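Local coordinates for uncharacterized protein (Thermus thermophilus, PDB 2DBS) that is of unknown function, belongs to the uncharacterised DUF5647 family and forms a two-chain assembly whose beta-sheet continues across the subunit interface, at residues L11-L19 and A66-L76. Numbering follows the deposited sequence.
Sequences LDGVLMQYL and ALFLQGRPIRL
P73 lies over one face of the Y18 ring, its CG 3.8 Å from the ring centroid in a CH-pi contact and 3.4 Å from Y18 CD2; V14 O sits at the edge of the same ring, in its plane. The F68 ring has P73 N above one face, displaced from its centre, while L15 CB and A66 O meet its edge. L11 and F68 run alongside each other in opposite senses, bringing L11 CD2 3.6 Å from F68 CD2 and as near G71 O. L15 CD1, carried there by a chi1 of -180° that sets CG opposite the backbone N, packs 3.8 Å from L76 CD2 and against A66 CB and P73 CB. A water donates to P73 O (water oxygen to P73 O, 2.7 Å) and also bonds the Y18 hydroxyl. Cutting Y18 back to an alanine is likely to leave P73 CG without its aromatic partner and that water without its link to the helix. V85 of the second subunit also packs on Y18. Segment 11-19 thus rests on the hairpin of strands 63-69 and 72-79, crossing strand 72-76 at -60°. No direct hydrogen bond joins the segments, which implies that this helix-hairpin contact rests on apolar packing, supplemented by one water bridge.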
loop_
_atom_site.group_PDB
_atom_site.type_symbol
_atom_site.label_atom_id
_atom_site.label_comp_id
_atom_site.label_asym_id
_atom_site.label_seq_id
_atom_site.Cartn_x
_atom_site.Cartn_y
_atom_site.Cartn_z
ATOM N N LEU B 11 -14.837 0.045 7.494
ATOM C CA LEU B 11 -13.419 -0.151 7.753
ATOM C C LEU B 11 -12.716 1.130 8.189
ATOM O O LEU B 11 -11.723 1.090 8.922
ATOM C CB LEU B 11 -12.721 -0.727 6.516
ATOM C CG LEU B 11 -12.932 -2.210 6.193
ATOM C CD1 LEU B 11 -12.064 -2.586 4.997
ATOM C CD2 LEU B 11 -12.568 -3.065 7.395
ATOM N N ASP B 12 -13.225 2.270 7.741
ATOM C CA ASP B 12 -12.610 3.531 8.104
ATOM C C ASP B 12 -12.924 3.748 9.563
ATOM O O ASP B 12 -12.144 4.353 10.299
ATOM C CB ASP B 12 -13.178 4.672 7.280
ATOM C CG ASP B 12 -12.274 5.883 7.288
ATOM O OD1 ASP B 12 -11.869 6.320 8.392
ATOM O OD2 ASP B 12 -11.966 6.394 6.188
ATOM N N GLY B 13 -14.079 3.237 9.976
ATOM C CA GLY B 13 -14.477 3.362 11.358
ATOM C C GLY B 13 -13.484 2.601 12.204
ATOM O O GLY B 13 -12.910 3.164 13.139
ATOM N N VAL B 14 -13.267 1.330 11.861
ATOM C CA VAL B 14 -12.340 0.474 12.606
ATOM C C VAL B 14 -10.954 1.091 12.663
ATOM O O VAL B 14 -10.231 0.918 13.647
ATOM C CB VAL B 14 -12.228 -0.922 11.978
ATOM C CG1 VAL B 14 -11.379 -1.825 12.882
ATOM C CG2 VAL B 14 -13.613 -1.502 11.760
ATOM N N LEU B 15 -10.596 1.819 11.607
ATOM C CA LEU B 15 -9.297 2.479 11.530
ATOM C C LEU B 15 -9.168 3.580 12.572
ATOM O O LEU B 15 -8.160 3.662 13.261
ATOM C CB LEU B 15 -9.075 3.063 10.136
ATOM C CG LEU B 15 -7.745 3.782 9.924
ATOM C CD1 LEU B 15 -6.568 2.811 9.922
ATOM C CD2 LEU B 15 -7.807 4.493 8.608
HETATM N N MSE B 16 -10.187 4.425 12.700
HETATM C CA MSE B 16 -10.109 5.500 13.684
HETATM C C MSE B 16 -10.106 5.017 15.136
HETATM O O MSE B 16 -9.507 5.666 15.995
HETATM C CB MSE B 16 -11.221 6.543 13.480
HETATM C CG MSE B 16 -11.011 7.827 14.333
HETATM SE SE MSE B 16 -9.189 8.724 14.234
HETATM C CE MSE B 16 -8.579 8.025 12.516
ATOM N N GLN B 17 -10.761 3.895 15.418
ATOM C CA GLN B 17 -10.751 3.357 16.778
ATOM C C GLN B 17 -9.300 3.090 17.167
ATOM O O GLN B 17 -8.892 3.342 18.303
ATOM C CB GLN B 17 -11.583 2.075 16.853
ATOM C CG GLN B 17 -13.048 2.339 16.536
ATOM C CD GLN B 17 -13.925 1.131 16.737
ATOM O OE1 GLN B 17 -13.874 0.502 17.792
ATOM N NE2 GLN B 17 -14.748 0.803 15.736
ATOM N N TYR B 18 -8.526 2.598 16.200
ATOM C CA TYR B 18 -7.105 2.314 16.384
ATOM C C TYR B 18 -6.304 3.606 16.458
ATOM O O TYR B 18 -5.479 3.786 17.343
ATOM C CB TYR B 18 -6.590 1.472 15.221
ATOM C CG TYR B 18 -6.698 -0.023 15.418
ATOM C CD1 TYR B 18 -5.685 -0.734 16.063
ATOM C CD2 TYR B 18 -7.801 -0.736 14.939
ATOM C CE1 TYR B 18 -5.769 -2.127 16.217
ATOM C CE2 TYR B 18 -7.887 -2.121 15.095
ATOM C CZ TYR B 18 -6.869 -2.807 15.733
ATOM O OH TYR B 18 -6.943 -4.168 15.894
ATOM N N LEU B 19 -6.543 4.510 15.522
ATOM C CA LEU B 19 -5.824 5.770 15.528
ATOM C C LEU B 19 -6.048 6.497 16.846
ATOM O O LEU B 19 -5.129 7.106 17.398
ATOM C CB LEU B 19 -6.272 6.630 14.347
ATOM C CG LEU B 19 -5.469 6.367 13.070
ATOM C CD1 LEU B 19 -4.117 7.023 13.231
ATOM C CD2 LEU B 19 -5.299 4.868 12.814
ATOM N N ALA B 66 -3.736 2.448 4.448
ATOM C CA ALA B 66 -4.036 1.628 5.597
ATOM C C ALA B 66 -4.284 0.233 5.070
ATOM O O ALA B 66 -5.331 -0.033 4.488
ATOM C CB ALA B 66 -5.266 2.152 6.288
ATOM N N LEU B 67 -3.308 -0.654 5.252
ATOM C CA LEU B 67 -3.423 -2.042 4.783
ATOM C C LEU B 67 -4.217 -2.870 5.782
ATOM O O LEU B 67 -3.819 -3.016 6.931
ATOM C CB LEU B 67 -2.045 -2.663 4.566
ATOM C CG LEU B 67 -1.157 -2.006 3.501
ATOM C CD1 LEU B 67 0.229 -2.646 3.495
ATOM C CD2 LEU B 67 -1.808 -2.140 2.138
ATOM N N PHE B 68 -5.342 -3.401 5.314
ATOM C CA PHE B 68 -6.260 -4.170 6.125
ATOM C C PHE B 68 -6.224 -5.657 5.881
ATOM O O PHE B 68 -5.979 -6.113 4.769
ATOM C CB PHE B 68 -7.698 -3.687 5.888
ATOM C CG PHE B 68 -8.053 -2.431 6.641
ATOM C CD1 PHE B 68 -7.416 -1.227 6.360
ATOM C CD2 PHE B 68 -8.992 -2.467 7.666
ATOM C CE1 PHE B 68 -7.707 -0.098 7.087
ATOM C CE2 PHE B 68 -9.286 -1.337 8.399
ATOM C CZ PHE B 68 -8.645 -0.152 8.112
ATOM N N LEU B 69 -6.480 -6.406 6.946
ATOM C CA LEU B 69 -6.557 -7.861 6.911
ATOM C C LEU B 69 -7.695 -8.275 7.838
ATOM O O LEU B 69 -7.826 -7.733 8.942
ATOM C CB LEU B 69 -5.270 -8.507 7.408
ATOM C CG LEU B 69 -4.443 -9.219 6.346
ATOM C CD1 LEU B 69 -3.398 -10.069 7.037
ATOM C CD2 LEU B 69 -5.351 -10.069 5.459
ATOM N N GLN B 70 -8.504 -9.234 7.379
ATOM C CA GLN B 70 -9.650 -9.757 8.124
ATOM C C GLN B 70 -10.417 -8.632 8.854
ATOM O O GLN B 70 -10.775 -8.740 10.033
ATOM C CB GLN B 70 -9.193 -10.852 9.118
ATOM C CG GLN B 70 -8.222 -11.933 8.555
ATOM C CD GLN B 70 -8.867 -12.883 7.546
ATOM O OE1 GLN B 70 -10.011 -13.309 7.725
ATOM N NE2 GLN B 70 -8.126 -13.231 6.492
ATOM N N GLY B 71 -10.638 -7.539 8.133
ATOM C CA GLY B 71 -11.392 -6.429 8.671
ATOM C C GLY B 71 -10.730 -5.526 9.675
ATOM O O GLY B 71 -11.421 -4.775 10.357
ATOM N N ARG B 72 -9.411 -5.578 9.789
ATOM C CA ARG B 72 -8.741 -4.692 10.730
ATOM C C ARG B 72 -7.434 -4.170 10.141
ATOM O O ARG B 72 -6.863 -4.785 9.242
ATOM C CB ARG B 72 -8.542 -5.406 12.090
ATOM C CG ARG B 72 -7.200 -6.073 12.374
ATOM C CD ARG B 72 -6.978 -7.371 11.582
ATOM N NE ARG B 72 -8.073 -8.333 11.710
ATOM C CZ ARG B 72 -8.501 -8.862 12.857
ATOM N NH1 ARG B 72 -7.925 -8.533 14.010
ATOM N NH2 ARG B 72 -9.521 -9.716 12.842
ATOM N N PRO B 73 -6.982 -2.990 10.585
ATOM C CA PRO B 73 -5.728 -2.455 10.048
ATOM C C PRO B 73 -4.532 -3.231 10.563
ATOM O O PRO B 73 -4.474 -3.589 11.738
ATOM C CB PRO B 73 -5.732 -0.999 10.520
ATOM C CG PRO B 73 -6.582 -1.043 11.758
ATOM C CD PRO B 73 -7.700 -1.968 11.364
ATOM N N ILE B 74 -3.590 -3.499 9.664
ATOM C CA ILE B 74 -2.373 -4.234 9.998
ATOM C C ILE B 74 -1.130 -3.325 9.848
ATOM O O ILE B 74 -0.144 -3.488 10.559
ATOM C CB ILE B 74 -2.256 -5.519 9.117
ATOM C CG1 ILE B 74 -3.447 -6.428 9.394
ATOM C CG2 ILE B 74 -1.001 -6.277 9.435
ATOM C CD1 ILE B 74 -3.567 -6.826 10.848
ATOM N N ARG B 75 -1.188 -2.350 8.950
ATOM C CA ARG B 75 -0.066 -1.444 8.779
ATOM C C ARG B 75 -0.451 -0.171 8.035
ATOM O O ARG B 75 -1.367 -0.179 7.222
ATOM C CB ARG B 75 1.076 -2.157 8.047
ATOM C CG ARG B 75 2.212 -1.239 7.645
ATOM C CD ARG B 75 3.302 -1.999 6.934
ATOM N NE ARG B 75 4.163 -2.720 7.858
ATOM C CZ ARG B 75 5.076 -3.611 7.485
ATOM N NH1 ARG B 75 5.244 -3.894 6.203
ATOM N NH2 ARG B 75 5.822 -4.226 8.399
ATOM N N LEU B 76 0.252 0.921 8.333
ATOM C CA LEU B 76 0.018 2.209 7.694
ATOM C C LEU B 76 1.297 2.660 6.961
ATOM O O LEU B 76 2.377 2.648 7.541
ATOM C CB LEU B 76 -0.369 3.266 8.739
ATOM C CG LEU B 76 -1.586 3.153 9.672
ATOM C CD1 LEU B 76 -1.788 4.495 10.314
ATOM C CD2 LEU B 76 -2.858 2.798 8.933
HETATM O O HOH W 1 -4.501 -4.973 14.009
#